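PDB 5K3J: acyl-coenzyme A oxidase acox-1.2 from Caenorhabditis elegans, which catalyses the FAD-dependent desaturation of ascaroside-CoA thioesters with a five-carbon omega side chain, the first step in shortening these pheromones by peroxisomal beta-oxidation. Local coordinates for residues A305-I310 against E401-A406; Y412-A415 against S419-Y422; S617-R622 against E628-W633. All coordinates share one frame; numbering follows the deposited sequence.

Contact 1: residues A305-I310 against E401-A406; sequences AHALTI and EQARMA. With ATP (adenosine-5'-triphosphate), chain H.
Ala307 and Ala403 meet methyl to methyl, CB to CB at 3.8 Å, each directed toward the opposing helix. With such small side chains at the meeting point, the two backbones come close: Leu308 CA and Ala403 CA lie 5.9 Å apart. Leu308 starts off in the other direction, but its branch swings back and brings CD2 to 4.4 Å from Ala403 CB, so that one alanine methyl is touched by both residues. These three side chains make up nearly all of the apolar, buried interface.

The neighbours of Ala403 look elsewhere. Gln402 sets CG beside its own backbone N (chi1 -75°) and bends again at chi2, which carries the amide to ATP, in a site shared between the two subunits. There it works in both directions: Gln402 OE1 accepts from the ribose O2' of ATP at 2.7 Å, while Gln402 NE2 gives a nearly straight bond (168°) to adenine N3 of ATP at 3.0 Å. Arg341 NE also bonds to OE1, consistent with the oxygen end of the amide facing the ribose. A leucine here would probably leave both O2' and N3 of the nucleotide without their partners, and Arg341 NE without its acceptor. Further round, Arg404 grips Glu401 side-on through NE and NH2, one nitrogen to each carboxylate oxygen, and Glu401 OE1 is also bonded to Tyr422 of the second subunit.

The contact joins helix 287-315 to helix 379-405 in the acyl-CoA oxidase C-alpha1 domain. Helix 343-363 packs on Leu308, and helix 418-426 covers Ala307 through Ile418.

Contact 2: residues Y412-A415 against S419-Y422; sequences YSMA and SVVY. With FAD (flavin-adenine dinucleotide), chain G.
Met414 folds its side chain over the first turn of the following helix, laying SD 3.3 Å from Ser419 OG and CE 3.5 Å from Val420 CG2. Two successive turns make this possible: CG sits beside the backbone N, and the chain then bends at chi2 (-59°) and again at chi3 (-82°), so a residue that does not itself point at the helix still delivers its thioether there. Its chain crosses that of Val420 at about a right angle, methyl against methyl.

Ser419 places OG between its own backbone N and carbonyl carbon (chi1 65°), facing the loop. A water links the two segments, donating to Ser413 O at 2.8 Å and hydrogen-bonded to Ser419 OG at 2.6 Å. Ser413 OG, meanwhile, accepts from Ala415 N in an ST turn that shapes the loop.

Tyr412 turns from the helix towards the flavin. The methyl C7M of FAD lies over one face of the ring, 3.8 Å from Tyr412 CE2, and C8M of FAD is 3.7 Å from Tyr412 CB. The phenol OH bonds to Gly423 O of the second subunit. The loop thus lines the dimethylbenzene end of the isoalloxazine in an FAD site shared between dimeric partners.

Contact 3: residues S617-R622 against E628-W633; sequences SVLGRR and ENLFKW
Val618 splits its two methyls between different parts of the helix. Val618 CG2 stands over the face of the Trp633 indole, 4.1 Å from the centroid of the five-membered ring and 24° off its normal, a CH-pi contact whose nearest ring atom is CD1. Val618 CG1, anti to the backbone N (chi1 -179°), instead rests on the helix backbone, 3.8 Å from Leu630 N, with Leu630 CB close by. Leu619 points off to the side, yet its tip reaches across to Leu630, where CD2 meets CD2 at 4.1 Å.

The loop that presents these residues is a type I beta turn from Val618 to Arg621, reinforced by an ST motif: Ser617 OG accepts from Gly620 N at 3.0 Å. The chain then turns into helix 626-636, which packs against the loop.

Farther along, Arg621 and Asn629 stack their flat ends. The guanidinium and amide planes are only 5° apart, although the two side chains cross at about a right angle. Asn629 ND2 lies over one guanidinium face, displaced from the centre of the group and 3.6 Å from Arg621 NE. Both polar ends are held from beyond the pair, with Arg621 NH2 in a salt bridge to Asp623 and Asn629 ND2 bonded to His625 O. Phe63 also meets the Trp633 ring, the two planes inclined at about 40°, and Ile237 of the second subunit packs on the tryptophan.

In the fold
From the N terminus the three contacts follow one another in series, none nesting in or crossing another. Contact 1 closes the longest excursion, bringing helix 379-405 back to helix 287-315 after 90 residues, more than half of them helical. Contact 2 closes the short loop into the next helix, 418-426; contact 3 does likewise much later, at helix 626-636. In space they adjoin. Arg404 of contact 1 packs on Tyr412 of contact 2, and Ile310 on Ser617 of contact 3. Ala415 O probably accepts from both Val618 N and Leu619 N, so the late loop is tied to the C-alpha1 region. All three also touch the second subunit.

Contact 1: residues A305-I310 against E401-A406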
loop_
_atom_site.group_PDB
_atom_site.type_symbol
_atom_site.label_atom_id
_atom_site.label_comp_id
_atom_site.label_asym_id
_atom_site.label_seq_id
_atom_site.Cartn_x
_atom_site.Cartn_y
_atom_site.Cartn_z
ATOM N N ALA A 305 -9.806 11.923 1.632
ATOM C CA ALA A 305 -10.663 12.775 0.824
ATOM C C ALA A 305 -9.921 13.216 -0.436
ATOM O O ALA A 305 -10.489 13.244 -1.525
ATOM C CB ALA A 305 -11.119 13.972 1.628
ATOM N N HIS A 306 -8.647 13.555 -0.265
ATOM C CA HIS A 306 -7.772 13.948 -1.364
ATOM C C HIS A 306 -7.713 12.853 -2.430
ATOM O O HIS A 306 -7.838 13.128 -3.624
ATOM C CB HIS A 306 -6.373 14.261 -0.812
ATOM C CG HIS A 306 -5.395 14.766 -1.829
ATOM N ND1 HIS A 306 -4.373 15.628 -1.499
ATOM C CD2 HIS A 306 -5.259 14.512 -3.152
ATOM C CE1 HIS A 306 -3.660 15.898 -2.576
ATOM N NE2 HIS A 306 -4.175 15.235 -3.594
ATOM N N ALA A 307 -7.528 11.613 -1.994
ATOM C CA ALA A 307 -7.482 10.483 -2.914
ATOM C C ALA A 307 -8.806 10.331 -3.655
ATOM O O ALA A 307 -8.833 10.140 -4.872
ATOM C CB ALA A 307 -7.144 9.209 -2.165
ATOM N N LEU A 308 -9.898 10.430 -2.904
ATOM C CA LEU A 308 -11.243 10.265 -3.445
ATOM C C LEU A 308 -11.637 11.415 -4.362
ATOM O O LEU A 308 -12.459 11.243 -5.257
ATOM C CB LEU A 308 -12.251 10.136 -2.308
ATOM C CG LEU A 308 -12.005 8.909 -1.436
ATOM C CD1 LEU A 308 -12.699 9.050 -0.096
ATOM C CD2 LEU A 308 -12.469 7.661 -2.160
ATOM N N THR A 309 -11.046 12.584 -4.135
ATOM C CA THR A 309 -11.296 13.745 -4.979
ATOM C C THR A 309 -10.790 13.464 -6.389
ATOM O O THR A 309 -11.328 13.970 -7.375
ATOM C CB THR A 309 -10.619 15.005 -4.417
ATOM O OG1 THR A 309 -11.045 15.210 -3.065
ATOM C CG2 THR A 309 -10.987 16.226 -5.241
ATOM N N ILE A 310 -9.758 12.630 -6.474
ATOM C CA ILE A 310 -9.157 12.252 -7.746
ATOM C C ILE A 310 -9.872 11.067 -8.386
ATOM O O ILE A 310 -10.113 11.052 -9.593
ATOM C CB ILE A 310 -7.672 11.904 -7.560
ATOM C CG1 ILE A 310 -6.935 13.083 -6.914
ATOM C CG2 ILE A 310 -7.034 11.493 -8.889
ATOM C CD1 ILE A 310 -5.648 12.698 -6.233
ATOM N N GLU A 401 -5.599 3.094 -1.527
ATOM C CA GLU A 401 -5.230 2.151 -2.583
ATOM C C GLU A 401 -6.419 1.867 -3.500
ATOM O O GLU A 401 -6.267 1.801 -4.723
ATOM C CB GLU A 401 -4.708 0.838 -1.998
ATOM C CG GLU A 401 -3.218 0.831 -1.696
ATOM C CD GLU A 401 -2.371 1.162 -2.917
ATOM O OE1 GLU A 401 -1.674 0.256 -3.430
ATOM O OE2 GLU A 401 -2.404 2.331 -3.362
ATOM N N GLN A 402 -7.593 1.686 -2.898
ATOM C CA GLN A 402 -8.831 1.463 -3.642
ATOM C C GLN A 402 -9.099 2.646 -4.560
ATOM O O GLN A 402 -9.560 2.486 -5.688
ATOM C CB GLN A 402 -10.009 1.243 -2.681
ATOM C CG GLN A 402 -10.026 -0.129 -2.029
ATOM C CD GLN A 402 -10.214 -1.234 -3.045
ATOM O OE1 GLN A 402 -10.892 -1.049 -4.057
ATOM N NE2 GLN A 402 -9.605 -2.389 -2.792
ATOM N N ALA A 403 -8.779 3.836 -4.070
ATOM C CA ALA A 403 -8.961 5.059 -4.836
ATOM C C ALA A 403 -8.053 5.080 -6.064
ATOM O O ALA A 403 -8.458 5.525 -7.137
ATOM C CB ALA A 403 -8.699 6.273 -3.960
ATOM N N ARG A 404 -6.827 4.594 -5.896
ATOM C CA ARG A 404 -5.850 4.562 -6.978
ATOM C C ARG A 404 -6.217 3.552 -8.052
ATOM O O ARG A 404 -6.299 3.890 -9.232
ATOM C CB ARG A 404 -4.454 4.246 -6.429
ATOM C CG ARG A 404 -3.404 4.051 -7.513
ATOM C CD ARG A 404 -2.069 3.600 -6.940
ATOM N NE ARG A 404 -2.184 2.360 -6.173
ATOM C CZ ARG A 404 -2.139 1.142 -6.707
ATOM N NH1 ARG A 404 -1.980 0.993 -8.016
ATOM N NH2 ARG A 404 -2.253 0.069 -5.934
ATOM N N MET A 405 -6.432 2.309 -7.638
ATOM C CA MET A 405 -6.790 1.240 -8.566
ATOM C C MET A 405 -8.098 1.529 -9.299
ATOM O O MET A 405 -8.353 0.983 -10.368
ATOM C CB MET A 405 -6.895 -0.098 -7.825
ATOM C CG MET A 405 -5.584 -0.601 -7.237
ATOM S SD MET A 405 -5.779 -2.125 -6.293
ATOM C CE MET A 405 -6.818 -1.552 -4.952
ATOM N N ALA A 406 -8.923 2.389 -8.710
ATOM C CA ALA A 406 -10.187 2.797 -9.315
ATOM C C ALA A 406 -9.962 3.556 -10.621
ATOM O O ALA A 406 -10.822 3.564 -11.504
ATOM C CB ALA A 406 -10.977 3.653 -8.347
HETATM P PG ATP H . -15.368 -10.324 1.437
HETATM O O1G ATP H . -15.826 -10.844 2.777
HETATM O O2G ATP H . -16.467 -10.231 0.404
HETATM O O3G ATP H . -14.077 -10.922 0.925
HETATM P PB ATP H . -16.097 -7.797 2.377
HETATM O O1B ATP H . -15.406 -7.009 3.466
HETATM O O2B ATP H . -17.332 -8.600 2.707
HETATM O O3B ATP H . -15.015 -8.778 1.704
HETATM P PA ATP H . -15.713 -6.622 -0.202
HETATM O O1A ATP H . -15.239 -7.957 -0.717
HETATM O O2A ATP H . -16.552 -5.760 -1.113
HETATM O O3A ATP H . -16.477 -6.744 1.213
HETATM O "O5'" ATP H . -14.412 -5.767 0.206
HETATM C "C5'" ATP H . -14.516 -4.354 0.359
HETATM C "C4'" ATP H . -13.377 -3.689 -0.394
HETATM O "O4'" ATP H . -12.375 -4.654 -0.726
HETATM C "C3'" ATP H . -13.885 -3.101 -1.698
HETATM O "O3'" ATP H . -13.488 -1.731 -1.794
HETATM C "C2'" ATP H . -13.191 -3.881 -2.791
HETATM O "O2'" ATP H . -12.779 -3.005 -3.841
HETATM C "C1'" ATP H . -11.985 -4.483 -2.090
HETATM N N9 ATP H . -11.537 -5.756 -2.719
HETATM C C8 ATP H . -11.934 -7.006 -2.404
HETATM N N7 ATP H . -11.305 -7.926 -3.181
HETATM C C5 ATP H . -10.482 -7.263 -4.012
HETATM C C6 ATP H . -9.527 -7.630 -5.087
HETATM N N6 ATP H . -9.320 -8.921 -5.440
HETATM N N1 ATP H . -8.864 -6.629 -5.706
HETATM C C2 ATP H . -9.058 -5.341 -5.367
HETATM N N3 ATP H . -9.906 -4.938 -4.404
HETATM C C4 ATP H . -10.636 -5.836 -3.700
#

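Contact 2: residues Y412-A415 against S419-Y422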
loop_
_atom_site.group_PDB
_atom_site.type_symbol
_atom_site.label_atom_id
_atom_site.label_comp_id
_atom_site.label_asym_id
_atom_site.label_seq_id
_atom_site.Cartn_x
_atom_site.Cartn_y
_atom_site.Cartn_z
ATOM N N TYR A 412 -1.754 4.086 -11.549
ATOM C CA TYR A 412 -0.398 3.662 -11.232
ATOM C C TYR A 412 0.614 4.740 -11.612
ATOM O O TYR A 412 1.732 4.777 -11.093
ATOM C CB TYR A 412 -0.089 2.353 -11.952
ATOM C CG TYR A 412 1.103 1.613 -11.405
ATOM C CD1 TYR A 412 0.990 0.818 -10.273
ATOM C CD2 TYR A 412 2.342 1.698 -12.025
ATOM C CE1 TYR A 412 2.080 0.135 -9.768
ATOM C CE2 TYR A 412 3.436 1.021 -11.530
ATOM C CZ TYR A 412 3.303 0.239 -10.401
ATOM O OH TYR A 412 4.390 -0.442 -9.899
ATOM N N SER A 413 0.213 5.618 -12.525
ATOM C CA SER A 413 1.056 6.729 -12.938
ATOM C C SER A 413 1.118 7.785 -11.844
ATOM O O SER A 413 0.189 7.926 -11.047
ATOM C CB SER A 413 0.540 7.349 -14.236
ATOM O OG SER A 413 1.346 8.449 -14.636
ATOM N N MET A 414 2.216 8.533 -11.812
ATOM C CA MET A 414 2.376 9.615 -10.846
ATOM C C MET A 414 1.474 10.794 -11.188
ATOM O O MET A 414 1.361 11.745 -10.417
ATOM C CB MET A 414 3.834 10.068 -10.792
ATOM C CG MET A 414 4.782 8.998 -10.301
ATOM S SD MET A 414 4.350 8.436 -8.647
ATOM C CE MET A 414 5.117 9.721 -7.672
ATOM N N ALA A 415 0.841 10.721 -12.354
ATOM C CA ALA A 415 -0.077 11.759 -12.811
ATOM C C ALA A 415 -1.395 11.682 -12.047
ATOM O O ALA A 415 -2.224 12.592 -12.124
ATOM C CB ALA A 415 -0.314 11.631 -14.301
ATOM N N SER A 419 -0.547 7.482 -5.325
ATOM C CA SER A 419 0.530 6.664 -4.776
ATOM C C SER A 419 1.343 7.464 -3.762
ATOM O O SER A 419 1.727 6.944 -2.713
ATOM C CB SER A 419 1.438 6.140 -5.887
ATOM O OG SER A 419 2.124 7.195 -6.533
ATOM N N VAL A 420 1.602 8.730 -4.082
ATOM C CA VAL A 420 2.263 9.648 -3.156
ATOM C C VAL A 420 1.474 9.766 -1.859
ATOM O O VAL A 420 2.008 9.530 -0.770
ATOM C CB VAL A 420 2.425 11.056 -3.751
ATOM C CG1 VAL A 420 2.852 12.051 -2.665
ATOM C CG2 VAL A 420 3.406 11.042 -4.912
ATOM N N VAL A 421 0.207 10.146 -1.999
ATOM C CA VAL A 421 -0.723 10.259 -0.888
ATOM C C VAL A 421 -0.780 8.977 -0.080
ATOM O O VAL A 421 -0.890 9.010 1.149
ATOM C CB VAL A 421 -2.139 10.617 -1.390
ATOM C CG1 VAL A 421 -3.122 10.685 -0.228
ATOM C CG2 VAL A 421 -2.108 11.930 -2.146
ATOM N N TYR A 422 -0.693 7.845 -0.764
ATOM C CA TYR A 422 -0.679 6.583 -0.051
ATOM C C TYR A 422 0.609 6.467 0.750
ATOM O O TYR A 422 0.575 6.227 1.956
ATOM C CB TYR A 422 -0.794 5.389 -0.987
ATOM C CG TYR A 422 -0.685 4.092 -0.233
ATOM C CD1 TYR A 422 -1.734 3.645 0.557
ATOM C CD2 TYR A 422 0.483 3.344 -0.261
ATOM C CE1 TYR A 422 -1.636 2.479 1.280
ATOM C CE2 TYR A 422 0.592 2.171 0.459
ATOM C CZ TYR A 422 -0.474 1.744 1.230
ATOM O OH TYR A 422 -0.396 0.580 1.958
HETATM P PA FAD G . -10.262 0.594 -16.583
HETATM O O1A FAD G . -10.763 -0.440 -17.594
HETATM O O2A FAD G . -10.443 1.977 -17.135
HETATM O O5B FAD G . -11.098 0.451 -15.208
HETATM C C5B FAD G . -10.938 1.465 -14.201
HETATM C C4B FAD G . -12.087 1.304 -13.162
HETATM O O4B FAD G . -13.219 1.136 -13.786
HETATM C C3B FAD G . -11.870 0.036 -12.328
HETATM O O3B FAD G . -12.244 0.252 -11.061
HETATM C C2B FAD G . -12.806 -1.020 -12.985
HETATM O O2B FAD G . -13.283 -1.996 -11.951
HETATM C C1B FAD G . -13.791 -0.322 -13.419
HETATM N N9A FAD G . -14.360 -0.922 -14.586
HETATM C C8A FAD G . -13.999 -0.700 -15.863
HETATM N N7A FAD G . -14.792 -1.464 -16.657
HETATM C C5A FAD G . -15.648 -2.161 -15.855
HETATM C C6A FAD G . -16.655 -3.075 -16.143
HETATM N N6A FAD G . -17.187 -3.639 -17.338
HETATM N N1A FAD G . -17.360 -3.624 -15.154
HETATM C C2A FAD G . -17.096 -3.288 -13.859
HETATM N N3A FAD G . -16.111 -2.394 -13.575
HETATM C C4A FAD G . -15.389 -1.832 -14.583
HETATM N N1 FAD G . -0.864 -2.618 -21.411
HETATM C C2 FAD G . -0.241 -3.167 -22.612
HETATM O O2 FAD G . -0.889 -3.283 -23.631
HETATM N N3 FAD G . 1.165 -3.580 -22.589
HETATM C C4 FAD G . 1.921 -3.447 -21.404
HETATM O O4 FAD G . 3.118 -3.799 -21.386
HETATM C C4X FAD G . 1.289 -2.887 -20.178
HETATM N N5 FAD G . 2.058 -2.749 -18.963
HETATM C C5X FAD G . 1.435 -2.198 -17.763
HETATM C C6 FAD G . 2.186 -2.065 -16.582
HETATM C C7 FAD G . 1.587 -1.536 -15.423
HETATM C C7M FAD G . 2.596 -1.487 -14.270
HETATM C C8 FAD G . 0.246 -1.141 -15.443
HETATM C C8M FAD G . -0.488 -0.559 -14.246
HETATM C C9 FAD G . -0.514 -1.272 -16.623
HETATM C C9A FAD G . 0.079 -1.801 -17.784
HETATM N N10 FAD G . -0.711 -1.943 -19.022
HETATM C C10 FAD G . -0.099 -2.481 -20.204
HETATM C "C1'" FAD G . -2.129 -1.524 -19.063
HETATM C "C2'" FAD G . -3.016 -2.529 -18.335
HETATM O "O2'" FAD G . -2.978 -3.744 -18.998
HETATM C "C3'" FAD G . -4.423 -1.999 -18.340
HETATM O "O3'" FAD G . -4.439 -0.731 -17.735
HETATM C "C4'" FAD G . -5.331 -2.928 -17.578
HETATM O "O4'" FAD G . -5.388 -4.170 -18.240
HETATM C "C5'" FAD G . -6.713 -2.316 -17.515
HETATM O "O5'" FAD G . -6.602 -0.997 -17.000
HETATM P P FAD G . -7.652 0.124 -17.448
HETATM O O1P FAD G . -6.906 1.437 -17.707
HETATM O O2P FAD G . -8.363 -0.299 -18.692
HETATM O O3P FAD G . -8.713 0.331 -16.300
HETATM O O HOH W 1 0.502 8.186 -8.263
#

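Contact 3: residues S617-R622 against E628-W633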
loop_
_atom_site.group_PDB
_atom_site.type_symbol
_atom_site.label_atom_id
_atom_site.label_comp_id
_atom_site.label_asym_id
_atom_site.label_seq_id
_atom_site.Cartn_x
_atom_site.Cartn_y
_atom_site.Cartn_z
ATOM N N SER A 617 -2.631 16.568 -8.932
ATOM C CA SER A 617 -3.056 15.389 -9.672
ATOM C C SER A 617 -3.669 15.768 -11.016
ATOM O O SER A 617 -4.537 16.640 -11.094
ATOM C CB SER A 617 -4.062 14.585 -8.851
ATOM O OG SER A 617 -4.763 13.652 -9.660
ATOM N N VAL A 618 -3.212 15.103 -12.072
ATOM C CA VAL A 618 -3.734 15.325 -13.416
ATOM C C VAL A 618 -5.087 14.644 -13.583
ATOM O O VAL A 618 -6.012 15.218 -14.154
ATOM C CB VAL A 618 -2.762 14.801 -14.499
ATOM C CG1 VAL A 618 -3.316 15.067 -15.897
ATOM C CG2 VAL A 618 -1.386 15.430 -14.337
ATOM N N LEU A 619 -5.197 13.415 -13.083
ATOM C CA LEU A 619 -6.446 12.667 -13.177
ATOM C C LEU A 619 -7.556 13.335 -12.369
ATOM O O LEU A 619 -8.739 13.147 -12.655
ATOM C CB LEU A 619 -6.261 11.222 -12.697
ATOM C CG LEU A 619 -5.275 10.291 -13.413
ATOM C CD1 LEU A 619 -5.606 8.825 -13.129
ATOM C CD2 LEU A 619 -5.232 10.555 -14.910
ATOM N N GLY A 620 -7.170 14.112 -11.362
ATOM C CA GLY A 620 -8.135 14.718 -10.462
ATOM C C GLY A 620 -8.436 16.185 -10.706
ATOM O O GLY A 620 -9.141 16.802 -9.905
ATOM N N ARG A 621 -7.910 16.737 -11.802
ATOM C CA ARG A 621 -8.135 18.138 -12.174
ATOM C C ARG A 621 -9.572 18.562 -11.937
ATOM O O ARG A 621 -10.494 17.816 -12.254
ATOM C CB ARG A 621 -7.791 18.382 -13.646
ATOM C CG ARG A 621 -6.312 18.489 -13.953
ATOM C CD ARG A 621 -6.077 18.799 -15.427
ATOM N NE ARG A 621 -6.484 20.156 -15.786
ATOM C CZ ARG A 621 -5.654 21.194 -15.848
ATOM N NH1 ARG A 621 -4.364 21.037 -15.576
ATOM N NH2 ARG A 621 -6.113 22.392 -16.187
ATOM N N ARG A 622 -9.759 19.750 -11.374
ATOM C CA ARG A 622 -11.100 20.233 -11.083
ATOM C C ARG A 622 -11.913 20.380 -12.366
ATOM O O ARG A 622 -13.062 19.937 -12.440
ATOM C CB ARG A 622 -11.050 21.571 -10.349
ATOM C CG ARG A 622 -12.401 22.027 -9.816
ATOM C CD ARG A 622 -12.424 23.526 -9.615
ATOM N NE ARG A 622 -11.911 24.221 -10.788
ATOM C CZ ARG A 622 -12.592 24.378 -11.918
ATOM N NH1 ARG A 622 -13.822 23.888 -12.034
ATOM N NH2 ARG A 622 -12.039 25.027 -12.934
ATOM N N GLU A 628 -6.464 15.372 -22.413
ATOM C CA GLU A 628 -5.723 16.450 -23.056
ATOM C C GLU A 628 -4.468 16.796 -22.265
ATOM O O GLU A 628 -3.390 16.960 -22.835
ATOM C CB GLU A 628 -6.602 17.693 -23.209
ATOM C CG GLU A 628 -5.855 18.926 -23.692
ATOM C CD GLU A 628 -6.670 20.196 -23.538
ATOM O OE1 GLU A 628 -6.170 21.144 -22.898
ATOM O OE2 GLU A 628 -7.808 20.248 -24.054
ATOM N N ASN A 629 -4.616 16.891 -20.947
ATOM C CA ASN A 629 -3.516 17.286 -20.077
ATOM C C ASN A 629 -2.632 16.119 -19.636
ATOM O O ASN A 629 -1.471 16.323 -19.277
ATOM C CB ASN A 629 -4.058 18.016 -18.845
ATOM C CG ASN A 629 -4.531 19.424 -19.160
ATOM O OD1 ASN A 629 -3.727 20.351 -19.257
ATOM N ND2 ASN A 629 -5.838 19.590 -19.319
ATOM N N LEU A 630 -3.174 14.902 -19.659
ATOM C CA LEU A 630 -2.382 13.719 -19.325
ATOM C C LEU A 630 -1.283 13.536 -20.361
ATOM O O LEU A 630 -0.156 13.167 -20.035
ATOM C CB LEU A 630 -3.260 12.466 -19.255
ATOM C CG LEU A 630 -2.565 11.174 -18.807
ATOM C CD1 LEU A 630 -1.837 11.401 -17.501
ATOM C CD2 LEU A 630 -3.570 10.047 -18.660
ATOM N N PHE A 631 -1.628 13.812 -21.613
ATOM C CA PHE A 631 -0.681 13.748 -22.717
ATOM C C PHE A 631 0.407 14.807 -22.550
ATOM O O PHE A 631 1.596 14.489 -22.586
ATOM C CB PHE A 631 -1.410 13.929 -24.047
ATOM C CG PHE A 631 -0.523 13.811 -25.248
ATOM C CD1 PHE A 631 0.314 12.720 -25.399
ATOM C CD2 PHE A 631 -0.546 14.777 -26.239
ATOM C CE1 PHE A 631 1.124 12.604 -26.504
ATOM C CE2 PHE A 631 0.260 14.663 -27.349
ATOM C CZ PHE A 631 1.097 13.575 -27.481
ATOM N N LYS A 632 -0.012 16.059 -22.360
ATOM C CA LYS A 632 0.905 17.176 -22.129
ATOM C C LYS A 632 1.877 16.877 -20.993
ATOM O O LYS A 632 3.069 17.187 -21.080
ATOM C CB LYS A 632 0.126 18.453 -21.811
ATOM C CG LYS A 632 -0.489 19.138 -23.018
ATOM C CD LYS A 632 -1.244 20.389 -22.592
ATOM C CE LYS A 632 -1.781 21.170 -23.782
ATOM N NZ LYS A 632 -2.756 22.217 -23.361
ATOM N N TRP A 633 1.357 16.264 -19.934
ATOM C CA TRP A 633 2.161 15.910 -18.771
ATOM C C TRP A 633 3.262 14.919 -19.142
ATOM O O TRP A 633 4.442 15.165 -18.897
ATOM C CB TRP A 633 1.269 15.323 -17.682
ATOM C CG TRP A 633 1.986 15.005 -16.412
ATOM C CD1 TRP A 633 2.285 15.873 -15.402
ATOM C CD2 TRP A 633 2.492 13.730 -16.008
ATOM N NE1 TRP A 633 2.947 15.220 -14.397
ATOM C CE2 TRP A 633 3.086 13.901 -14.743
ATOM C CE3 TRP A 633 2.501 12.459 -16.592
ATOM C CZ2 TRP A 633 3.682 12.853 -14.051
ATOM C CZ3 TRP A 633 3.096 11.419 -15.904
ATOM C CH2 TRP A 633 3.679 11.623 -14.647
#